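Immunomodulatory active chitinase (PDB 6G9C) displays immunomodulatory properties in inflammatory lung disease and, as a secreted whipworm member of glycosyl hydrolase family 18, probably binds and cleaves chitin. Local coordinates at residues C62-Y67 with D102-L107; A225-T230 with R277-S282; L217-F222 with W249-S254. All blocks are in the same frame, centred on the assembly; numbering follows the deposited sequence.

Contact 1 of 3, residues C62-Y67 with D102-L107; sequences CEYIFY and DLKVLL
Leu106 leans against two aromatic rings of residues 62-67. Its CG stands opposite its own carbonyl carbon (chi1 -67°), which lays the side chain along Phe66, the two pointing the same way. CB begins 4.0 Å from Phe66 CD2; beyond the branch, CD2 runs on to Phe66 CE2 at 3.9 Å, while CD1 turns back to the edge of the Tyr64 ring, 3.9 Å from CD2 of that tyrosine. The strands beneath are parallel neighbours in the TIM barrel of family 18 chitinases. Four nearly straight backbone bonds join them, among them Ile65 N to Lys104 O and Leu106 N to Ile65 O, both 2.8 Å. Tyr64, Phe66 and Leu106 face the barrel interior, where Phe66 stacks on Tyr38 and reaches Phe214. On the other face Ile65 CD1 sits 3.8 Å from Leu103 CD1, and Tyr67 packs against helix 85-94 while its OH bonds to Asp85. At the N-terminal end of the strands the like-charged Glu63 OE2 and Asp102 OD2 approach to 4.2 Å, carboxylate planes nearly parallel, 12° apart; a water donating to Glu63 OE2 and Asp102 O probably eases the repulsion, and Asp102 OD1 accepts from Gln100.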
loop_
_atom_site.group_PDB
_atom_site.type_symbol
_atom_site.label_atom_id
_atom_site.label_comp_id
_atom_site.label_asym_id
_atom_site.label_seq_id
_atom_site.Cartn_x
_atom_site.Cartn_y
_atom_site.Cartn_z
ATOM N N CYS A 62 11.441 8.397 9.480
ATOM C CA CYS A 62 12.413 7.466 8.918
ATOM C C CYS A 62 12.148 7.346 7.427
ATOM O O CYS A 62 11.016 7.531 6.982
ATOM C CB CYS A 62 12.300 6.068 9.548
ATOM S SG CYS A 62 12.258 6.200 11.326
ATOM N N GLU A 63 13.187 7.049 6.645
ATOM C CA GLU A 63 12.897 6.603 5.283
ATOM C C GLU A 63 12.700 5.098 5.214
ATOM O O GLU A 63 11.943 4.613 4.366
ATOM C CB GLU A 63 13.994 7.013 4.299
ATOM C CG GLU A 63 13.498 6.958 2.860
ATOM C CD GLU A 63 14.578 7.213 1.836
ATOM O OE1 GLU A 63 15.703 7.598 2.224
ATOM O OE2 GLU A 63 14.293 7.024 0.636
ATOM N N TYR A 64 13.350 4.361 6.106
ATOM C CA TYR A 64 13.293 2.914 6.143
ATOM C C TYR A 64 12.850 2.491 7.534
ATOM O O TYR A 64 13.438 2.920 8.533
ATOM C CB TYR A 64 14.663 2.300 5.829
ATOM C CG TYR A 64 15.300 2.781 4.544
ATOM C CD1 TYR A 64 16.081 3.929 4.520
ATOM C CD2 TYR A 64 15.133 2.073 3.359
ATOM C CE1 TYR A 64 16.671 4.370 3.339
ATOM C CE2 TYR A 64 15.724 2.502 2.170
ATOM C CZ TYR A 64 16.492 3.643 2.172
ATOM O OH TYR A 64 17.075 4.071 1.004
ATOM N N ILE A 65 11.827 1.647 7.602
ATOM C CA ILE A 65 11.471 0.965 8.841
ATOM C C ILE A 65 11.930 -0.479 8.714
ATOM O O ILE A 65 11.636 -1.138 7.710
ATOM C CB ILE A 65 9.966 1.033 9.131
ATOM C CG1 ILE A 65 9.572 2.452 9.590
ATOM C CG2 ILE A 65 9.599 -0.008 10.189
ATOM C CD1 ILE A 65 8.092 2.667 9.577
ATOM N N PHE A 66 12.638 -0.970 9.729
ATOM C CA PHE A 66 13.085 -2.361 9.776
ATOM C C PHE A 66 12.207 -3.096 10.780
ATOM O O PHE A 66 12.103 -2.681 11.941
ATOM C CB PHE A 66 14.561 -2.459 10.166
ATOM C CG PHE A 66 15.475 -1.741 9.220
ATOM C CD1 PHE A 66 15.735 -0.388 9.381
ATOM C CD2 PHE A 66 16.051 -2.411 8.149
ATOM C CE1 PHE A 66 16.550 0.289 8.497
ATOM C CE2 PHE A 66 16.878 -1.741 7.261
ATOM C CZ PHE A 66 17.117 -0.386 7.432
ATOM N N TYR A 67 11.558 -4.168 10.328
ATOM C CA TYR A 67 10.600 -4.893 11.159
ATOM C C TYR A 67 11.312 -6.041 11.872
ATOM O O TYR A 67 11.656 -7.052 11.244
ATOM C CB TYR A 67 9.440 -5.394 10.308
ATOM C CG TYR A 67 8.264 -5.856 11.126
ATOM C CD1 TYR A 67 8.306 -7.068 11.812
ATOM C CD2 TYR A 67 7.110 -5.070 11.245
ATOM C CE1 TYR A 67 7.240 -7.500 12.573
ATOM C CE2 TYR A 67 6.035 -5.500 12.009
ATOM C CZ TYR A 67 6.111 -6.711 12.672
ATOM O OH TYR A 67 5.055 -7.153 13.428
ATOM N N ASP A 102 7.044 7.659 0.346
ATOM C CA ASP A 102 8.391 7.153 0.095
ATOM C C ASP A 102 8.862 6.138 1.134
ATOM O O ASP A 102 9.972 5.620 1.001
ATOM C CB ASP A 102 9.393 8.314 0.032
ATOM C CG ASP A 102 9.743 8.872 1.413
ATOM O OD1 ASP A 102 8.873 8.855 2.306
ATOM O OD2 ASP A 102 10.887 9.336 1.604
ATOM N N LEU A 103 8.065 5.859 2.164
ATOM C CA LEU A 103 8.470 4.918 3.206
ATOM C C LEU A 103 8.768 3.541 2.621
ATOM O O LEU A 103 8.006 3.030 1.803
ATOM C CB LEU A 103 7.359 4.814 4.255
ATOM C CG LEU A 103 7.601 3.893 5.451
ATOM C CD1 LEU A 103 8.809 4.373 6.234
ATOM C CD2 LEU A 103 6.354 3.848 6.340
ATOM N N LYS A 104 9.891 2.952 3.026
ATOM C CA LYS A 104 10.230 1.572 2.700
ATOM C C LYS A 104 10.230 0.750 3.983
ATOM O O LYS A 104 10.755 1.194 5.004
ATOM C CB LYS A 104 11.604 1.477 2.030
ATOM C CG LYS A 104 11.788 2.347 0.794
ATOM C CD LYS A 104 10.754 2.022 -0.247
ATOM C CE LYS A 104 11.045 2.728 -1.564
ATOM N NZ LYS A 104 9.785 3.164 -2.234
ATOM N N VAL A 105 9.666 -0.455 3.929
ATOM C CA VAL A 105 9.577 -1.325 5.100
ATOM C C VAL A 105 10.293 -2.629 4.777
ATOM O O VAL A 105 9.893 -3.349 3.850
ATOM C CB VAL A 105 8.119 -1.596 5.502
ATOM C CG1 VAL A 105 8.067 -2.434 6.774
ATOM C CG2 VAL A 105 7.355 -0.288 5.694
ATOM N N LEU A 106 11.324 -2.948 5.559
ATOM C CA LEU A 106 12.126 -4.151 5.372
ATOM C C LEU A 106 11.864 -5.106 6.526
ATOM O O LEU A 106 11.576 -4.682 7.648
ATOM C CB LEU A 106 13.624 -3.823 5.308
ATOM C CG LEU A 106 14.156 -3.028 4.107
ATOM C CD1 LEU A 106 13.960 -1.521 4.311
ATOM C CD2 LEU A 106 15.627 -3.354 3.886
ATOM N N LEU A 107 11.942 -6.398 6.245
ATOM C CA LEU A 107 11.783 -7.424 7.266
ATOM C C LEU A 107 13.153 -7.838 7.783
ATOM O O LEU A 107 14.027 -8.207 6.992
ATOM C CB LEU A 107 11.052 -8.643 6.694
ATOM C CG LEU A 107 10.770 -9.792 7.671
ATOM C CD1 LEU A 107 9.878 -9.294 8.844
ATOM C CD2 LEU A 107 10.115 -10.953 6.927
HETATM O O HOH W 1 12.550 5.201 -0.250
#

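Contact 2 of 3, residues A225-T230 with R277-S282; sequences AWETQT and RGWTLS. With EDO (1,2-ethanediol), chain D.
The loop that follows barrel strand 214-218 folds over the late part of strand 268-281, where Trp279 is clasped between Ala225 and Thr230. Both faces of the indole are used. Thr230 CA lies almost squarely over the six-membered ring, 3.7 Å from its centroid and 7° off the normal, while Ala225 CA covers the five-membered ring from the opposite side; both are CH-pi contacts. Between these two covers, Glu227 O meets the indole at its edge and accepts a hydrogen bond from Trp279 NE1 at 3.0 Å. The bond is bent, 139° at the hydrogen: the oxygen is in the ring plane, but the nitrogen stands well above the plane of the carbonyl. Gln229 O also comes near NE1, yet it hangs over the ring face at too poor an angle to bond.

In class II chitinases of family 18 an alpha+beta insertion follows the seventh barrel strand, and the pairing of strand 268-281 with antiparallel strand 340-343 is consistent with that region. Trp341 of the latter strand touches both Thr230 and Leu281; beside the indole, Thr230 CG2 and Leu281 CD2 meet at 3.7 Å.

At the Arg277 end of residues 277-282 the contact becomes more polar. Arg277, extended from CG to NE, presents a guanidinium face to the edge of Trp226, with CZ3 of that tryptophan 3.7 Å from Arg277 NH1 and the two planes 60° apart. Its NE forms a salt bridge to Asp221, and a water accepts from both Arg277 NH1 and Ala225 N. Arg277 NH2 makes a weak, 3.3 Å bond to O2 of a bound ethanediol; that O2 lies at the guanidinium edge, near its plane. Ala225 CB rests 3.5 Å from Gly278 O.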
loop_
_atom_site.group_PDB
_atom_site.type_symbol
_atom_site.label_atom_id
_atom_site.label_comp_id
_atom_site.label_asym_id
_atom_site.label_seq_id
_atom_site.Cartn_x
_atom_site.Cartn_y
_atom_site.Cartn_z
ATOM N N ALA A 225 25.558 -4.580 31.729
ATOM C CA ALA A 225 25.500 -5.226 33.036
ATOM C C ALA A 225 26.232 -6.561 33.087
ATOM O O ALA A 225 26.355 -7.137 34.173
ATOM C CB ALA A 225 24.039 -5.404 33.451
ATOM N N TRP A 226 26.719 -7.074 31.957
ATOM C CA TRP A 226 27.601 -8.233 32.016
ATOM C C TRP A 226 28.961 -7.884 32.604
ATOM O O TRP A 226 29.709 -8.796 32.963
ATOM C CB TRP A 226 27.764 -8.849 30.621
ATOM C CG TRP A 226 28.139 -7.837 29.556
ATOM C CD1 TRP A 226 29.404 -7.492 29.163
ATOM C CD2 TRP A 226 27.241 -7.022 28.777
ATOM N NE1 TRP A 226 29.349 -6.534 28.169
ATOM C CE2 TRP A 226 28.035 -6.225 27.920
ATOM C CE3 TRP A 226 25.846 -6.901 28.713
ATOM C CZ2 TRP A 226 27.479 -5.309 27.013
ATOM C CZ3 TRP A 226 25.291 -5.996 27.800
ATOM C CH2 TRP A 226 26.111 -5.216 26.962
ATOM N N GLU A 227 29.293 -6.599 32.713
ATOM C CA GLU A 227 30.538 -6.142 33.312
ATOM C C GLU A 227 30.336 -5.758 34.772
ATOM O O GLU A 227 29.273 -5.268 35.164
ATOM C CB GLU A 227 31.097 -4.950 32.538
ATOM C CG GLU A 227 31.533 -5.313 31.134
ATOM C CD GLU A 227 31.710 -4.107 30.260
ATOM O OE1 GLU A 227 30.820 -3.227 30.295
ATOM O OE2 GLU A 227 32.730 -4.043 29.538
ATOM N N THR A 228 31.386 -5.971 35.576
ATOM C CA THR A 228 31.367 -5.707 37.010
ATOM C C THR A 228 31.605 -4.237 37.367
ATOM O O THR A 228 31.806 -3.939 38.549
ATOM C CB THR A 228 32.416 -6.579 37.718
ATOM O OG1 THR A 228 33.727 -6.215 37.262
ATOM C CG2 THR A 228 32.179 -8.065 37.416
ATOM N N GLN A 229 31.606 -3.329 36.390
ATOM C CA GLN A 229 31.727 -1.900 36.663
ATOM C C GLN A 229 30.969 -1.113 35.603
ATOM O O GLN A 229 30.747 -1.589 34.485
ATOM C CB GLN A 229 33.183 -1.443 36.687
ATOM C CG GLN A 229 33.834 -1.480 35.326
ATOM C CD GLN A 229 35.340 -1.490 35.412
ATOM O OE1 GLN A 229 35.946 -2.510 35.746
ATOM N NE2 GLN A 229 35.958 -0.351 35.113
ATOM N N THR A 230 30.599 0.116 35.959
ATOM C CA THR A 230 29.802 0.932 35.048
ATOM C C THR A 230 30.623 1.388 33.850
ATOM O O THR A 230 31.843 1.553 33.930
ATOM C CB THR A 230 29.235 2.167 35.754
ATOM O OG1 THR A 230 30.316 3.026 36.141
ATOM C CG2 THR A 230 28.414 1.768 36.982
ATOM N N ARG A 277 21.618 1.246 29.375
ATOM C CA ARG A 277 21.979 0.046 30.123
ATOM C C ARG A 277 22.378 0.441 31.529
ATOM O O ARG A 277 22.917 1.530 31.752
ATOM C CB ARG A 277 23.123 -0.728 29.470
ATOM C CG ARG A 277 22.760 -1.264 28.101
ATOM C CD ARG A 277 23.715 -2.339 27.595
ATOM N NE ARG A 277 23.125 -2.944 26.402
ATOM C CZ ARG A 277 22.235 -3.928 26.423
ATOM N NH1 ARG A 277 21.873 -4.478 27.576
ATOM N NH2 ARG A 277 21.728 -4.378 25.281
ATOM N N GLY A 278 22.123 -0.455 32.473
ATOM C CA GLY A 278 22.149 -0.087 33.874
ATOM C C GLY A 278 22.792 -1.130 34.760
ATOM O O GLY A 278 22.815 -2.324 34.450
ATOM N N TRP A 279 23.282 -0.650 35.898
ATOM C CA TRP A 279 23.895 -1.442 36.953
ATOM C C TRP A 279 23.280 -1.086 38.304
ATOM O O TRP A 279 22.712 -0.005 38.489
ATOM C CB TRP A 279 25.398 -1.178 37.050
ATOM C CG TRP A 279 26.242 -1.643 35.888
ATOM C CD1 TRP A 279 27.026 -2.766 35.836
ATOM C CD2 TRP A 279 26.437 -0.960 34.642
ATOM N NE1 TRP A 279 27.679 -2.832 34.624
ATOM C CE2 TRP A 279 27.337 -1.732 33.878
ATOM C CE3 TRP A 279 25.935 0.229 34.100
ATOM C CZ2 TRP A 279 27.740 -1.357 32.601
ATOM C CZ3 TRP A 279 26.339 0.600 32.831
ATOM C CH2 TRP A 279 27.228 -0.202 32.092
ATOM N N THR A 280 23.445 -1.994 39.270
ATOM C CA THR A 280 23.290 -1.666 40.684
ATOM C C THR A 280 24.690 -1.466 41.250
ATOM O O THR A 280 25.531 -2.369 41.167
ATOM C CB THR A 280 22.546 -2.768 41.441
ATOM O OG1 THR A 280 21.231 -2.921 40.888
ATOM C CG2 THR A 280 22.447 -2.442 42.920
ATOM N N LEU A 281 24.949 -0.277 41.781
ATOM C CA LEU A 281 26.278 0.054 42.272
ATOM C C LEU A 281 26.613 -0.750 43.521
ATOM O O LEU A 281 25.746 -1.014 44.360
ATOM C CB LEU A 281 26.362 1.547 42.591
ATOM C CG LEU A 281 26.151 2.499 41.413
ATOM C CD1 LEU A 281 25.961 3.911 41.922
ATOM C CD2 LEU A 281 27.344 2.421 40.476
ATOM N N SER A 282 27.887 -1.131 43.646
ATOM C CA SER A 282 28.352 -1.722 44.896
ATOM C C SER A 282 28.351 -0.704 46.021
ATOM O O SER A 282 28.133 -1.064 47.182
ATOM C CB SER A 282 29.761 -2.284 44.729
ATOM O OG SER A 282 29.805 -3.210 43.668
HETATM C C1 EDO D . 19.867 -4.167 19.949
HETATM O O1 EDO D . 20.693 -5.185 19.394
HETATM C C2 EDO D . 20.492 -3.613 21.227
HETATM O O2 EDO D . 20.821 -4.682 22.118
HETATM O O HOH W 2 22.842 -4.220 30.445
#

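Contact 3 of 3, residues L217-F222 with W249-S254. With EDO (1,2-ethanediol), chain D; EDO (1,2-ethanediol), chain E.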
loop_
_atom_site.group_PDB
_atom_site.type_symbol
_atom_site.label_atom_id
_atom_site.label_comp_id
_atom_site.label_asym_id
_atom_site.label_seq_id
_atom_site.Cartn_x
_atom_site.Cartn_y
_atom_site.Cartn_z
ATOM N N LEU A 217 25.405 -0.386 11.214
ATOM C CA LEU A 217 26.470 -0.609 12.187
ATOM C C LEU A 217 25.912 -0.583 13.606
ATOM O O LEU A 217 25.343 0.429 14.044
ATOM C CB LEU A 217 27.558 0.453 12.024
ATOM C CG LEU A 217 28.712 0.330 13.017
ATOM C CD1 LEU A 217 29.518 -0.959 12.786
ATOM C CD2 LEU A 217 29.604 1.550 12.925
ATOM N N MET A 218 26.079 -1.687 14.329
ATOM C CA MET A 218 25.546 -1.818 15.684
ATOM C C MET A 218 26.557 -1.296 16.705
ATOM O O MET A 218 27.047 -2.026 17.564
ATOM C CB MET A 218 25.178 -3.269 15.970
ATOM C CG MET A 218 24.007 -3.771 15.125
ATOM S SD MET A 218 23.755 -5.551 15.289
ATOM C CE MET A 218 23.158 -5.664 16.971
ATOM N N CYS A 219 26.837 0.008 16.607
ATOM C CA CYS A 219 27.827 0.648 17.471
ATOM C C CYS A 219 27.139 1.076 18.770
ATOM O O CYS A 219 26.940 2.251 19.071
ATOM C CB CYS A 219 28.496 1.812 16.749
ATOM S SG CYS A 219 27.332 2.859 15.842
ATOM N N TYR A 220 26.748 0.057 19.527
ATOM C CA TYR A 220 26.164 0.192 20.851
ATOM C C TYR A 220 26.312 -1.160 21.538
ATOM O O TYR A 220 26.860 -2.112 20.966
ATOM C CB TYR A 220 24.702 0.671 20.799
ATOM C CG TYR A 220 23.845 0.058 19.706
ATOM C CD1 TYR A 220 23.462 -1.286 19.759
ATOM C CD2 TYR A 220 23.395 0.827 18.642
ATOM C CE1 TYR A 220 22.658 -1.855 18.755
ATOM C CE2 TYR A 220 22.603 0.276 17.636
ATOM C CZ TYR A 220 22.241 -1.060 17.696
ATOM O OH TYR A 220 21.443 -1.585 16.703
ATOM N N ASP A 221 25.834 -1.237 22.780
ATOM C CA ASP A 221 26.115 -2.381 23.652
ATOM C C ASP A 221 27.615 -2.599 23.845
ATOM O O ASP A 221 28.058 -3.735 24.033
ATOM C CB ASP A 221 25.488 -3.681 23.135
ATOM C CG ASP A 221 24.000 -3.596 22.961
ATOM O OD1 ASP A 221 23.341 -2.794 23.653
ATOM O OD2 ASP A 221 23.476 -4.363 22.129
ATOM N N PHE A 222 28.424 -1.535 23.798
ATOM C CA PHE A 222 29.854 -1.709 24.062
ATOM C C PHE A 222 30.104 -2.098 25.510
ATOM O O PHE A 222 31.067 -2.817 25.806
ATOM C CB PHE A 222 30.624 -0.427 23.727
ATOM C CG PHE A 222 30.707 -0.134 22.260
ATOM C CD1 PHE A 222 31.471 -0.938 21.414
ATOM C CD2 PHE A 222 30.025 0.940 21.722
ATOM C CE1 PHE A 222 31.556 -0.668 20.058
ATOM C CE2 PHE A 222 30.100 1.218 20.358
ATOM C CZ PHE A 222 30.865 0.415 19.528
ATOM N N TRP A 249 36.257 0.726 20.967
ATOM C CA TRP A 249 34.874 0.407 21.314
ATOM C C TRP A 249 34.068 1.698 21.470
ATOM O O TRP A 249 33.628 2.079 22.555
ATOM C CB TRP A 249 34.836 -0.451 22.572
ATOM C CG TRP A 249 35.255 -1.886 22.325
ATOM C CD1 TRP A 249 36.213 -2.322 21.454
ATOM C CD2 TRP A 249 34.718 -3.056 22.947
ATOM N NE1 TRP A 249 36.308 -3.694 21.498
ATOM C CE2 TRP A 249 35.398 -4.169 22.404
ATOM C CE3 TRP A 249 33.726 -3.275 23.910
ATOM C CZ2 TRP A 249 35.121 -5.478 22.796
ATOM C CZ3 TRP A 249 33.451 -4.574 24.297
ATOM C CH2 TRP A 249 34.148 -5.662 23.740
ATOM N N ASN A 250 33.861 2.361 20.337
ATOM C CA ASN A 250 33.094 3.598 20.293
ATOM C C ASN A 250 32.657 3.829 18.852
ATOM O O ASN A 250 33.110 3.147 17.931
ATOM C CB ASN A 250 33.908 4.782 20.845
ATOM C CG ASN A 250 35.266 4.917 20.187
ATOM O OD1 ASN A 250 35.374 5.395 19.053
ATOM N ND2 ASN A 250 36.320 4.495 20.896
ATOM N N VAL A 251 31.762 4.801 18.674
ATOM C CA VAL A 251 31.161 5.043 17.363
ATOM C C VAL A 251 32.225 5.466 16.362
ATOM O O VAL A 251 32.281 4.961 15.234
ATOM C CB VAL A 251 30.044 6.099 17.470
ATOM C CG1 VAL A 251 29.610 6.547 16.077
ATOM C CG2 VAL A 251 28.861 5.557 18.266
ATOM N N GLU A 252 33.101 6.387 16.774
ATOM C CA GLU A 252 34.092 6.948 15.863
ATOM C C GLU A 252 35.012 5.873 15.303
ATOM O O GLU A 252 35.252 5.821 14.094
ATOM C CB GLU A 252 34.914 8.022 16.578
ATOM C CG GLU A 252 35.945 8.689 15.673
ATOM C CD GLU A 252 36.965 9.503 16.448
ATOM O OE1 GLU A 252 37.716 8.917 17.260
ATOM O OE2 GLU A 252 37.015 10.733 16.240
ATOM N N GLN A 253 35.540 5.005 16.171
ATOM C CA GLN A 253 36.558 4.052 15.739
ATOM C C GLN A 253 35.955 2.815 15.078
ATOM O O GLN A 253 36.526 2.293 14.109
ATOM C CB GLN A 253 37.434 3.645 16.925
ATOM C CG GLN A 253 38.293 4.779 17.461
ATOM C CD GLN A 253 39.289 5.272 16.435
ATOM O OE1 GLN A 253 39.943 4.477 15.767
ATOM N NE2 GLN A 253 39.396 6.588 16.291
ATOM N N SER A 254 34.823 2.324 15.592
ATOM C CA SER A 254 34.184 1.154 14.998
ATOM C C SER A 254 33.714 1.440 13.574
ATOM O O SER A 254 33.882 0.603 12.677
ATOM C CB SER A 254 33.026 0.679 15.878
ATOM O OG SER A 254 31.935 1.611 15.888
HETATM C C1 EDO D . 19.867 -4.167 19.949
HETATM O O1 EDO D . 20.693 -5.185 19.394
HETATM C C2 EDO D . 20.492 -3.613 21.227
HETATM O O2 EDO D . 20.821 -4.682 22.118
HETATM C C1 EDO E . 19.005 -6.088 15.897
HETATM O O1 EDO E . 19.652 -6.612 17.087
HETATM C C2 EDO E . 19.747 -4.885 15.303
HETATM O O2 EDO E . 19.957 -3.886 16.333
#
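Phe222 lays one ring face over the peptide that joins Trp249 to Asn250. Trp249 C sits above the ring centre and Asn250 N toward the rim, 3.7 Å from Phe222 CZ. With CG opposite its carbonyl carbon (chi1 -70°), the phenyl reaches across to this peptide and also brings CD1 to 3.6 Å from Trp249 CB. The two aromatic rings meet obliquely, planes at 45°, and the indole turns its edge to the Phe222 backbone, Trp249 CE3 lying 3.3 Å from Phe222 O. This is the dense part of the contact, set where the chain enters helix 251-261. Asn250 is the N-cap: its OD1 accepts from Gln253 N. Ser254 OG, 3.6 Å from Cys219 CB and also beside Leu217 CD2, donates to Asn250 O, an oxygen that takes Ser254 N from the opposite face of its plane. Cys219 SG completes the apolar layer against Val251 CG2.

The loose side is the one remote from the helix. Met218 and Tyr220 point away from residues 249-254, and Asp221 makes no contact with them; the three belong to the MxYD signature of family 18 chitinases. Two ethanediols, probably from the crystallisation liquor, lie there: one donates from O2 to Asp221 OD2 at 2.7 Å, the other shares a 2.8 Å hydrogen bond with Tyr220 OH. Tyr220 is also packed by Tyr275 and Trp368. Met218 touches Glu153, the last residue of the DxxDxDxE motif, and Asp221 OD1 bonds to Tyr275.

No hydrogen bond crosses between the two segments: apolar contact and close fit join them, while the polar ends of Tyr220 and Asp221 bond on the other side, toward what is probably the substrate cleft, as in family 18 relatives.

How the contacts relate
All three contacts belong to one TIM-barrel domain but differ in depth and distance. Contact 1 lies across the chain's centre from the other two: its centre is 23 Å from that of contact 3 and 34 Å from that of contact 2, with nearest atoms about 9 Å and about 17 Å away. Contacts 2 and 3 touch, although their centres are 19 Å apart, and their segments alternate along the chain. The salt bridge from Arg277 NE to Asp221 OD1, 2.8 Å long, joins them, and Trp226 CZ2 packs 3.4 Å from Asp221 O. One ethanediol touches both contacts, in what is probably the substrate cleft.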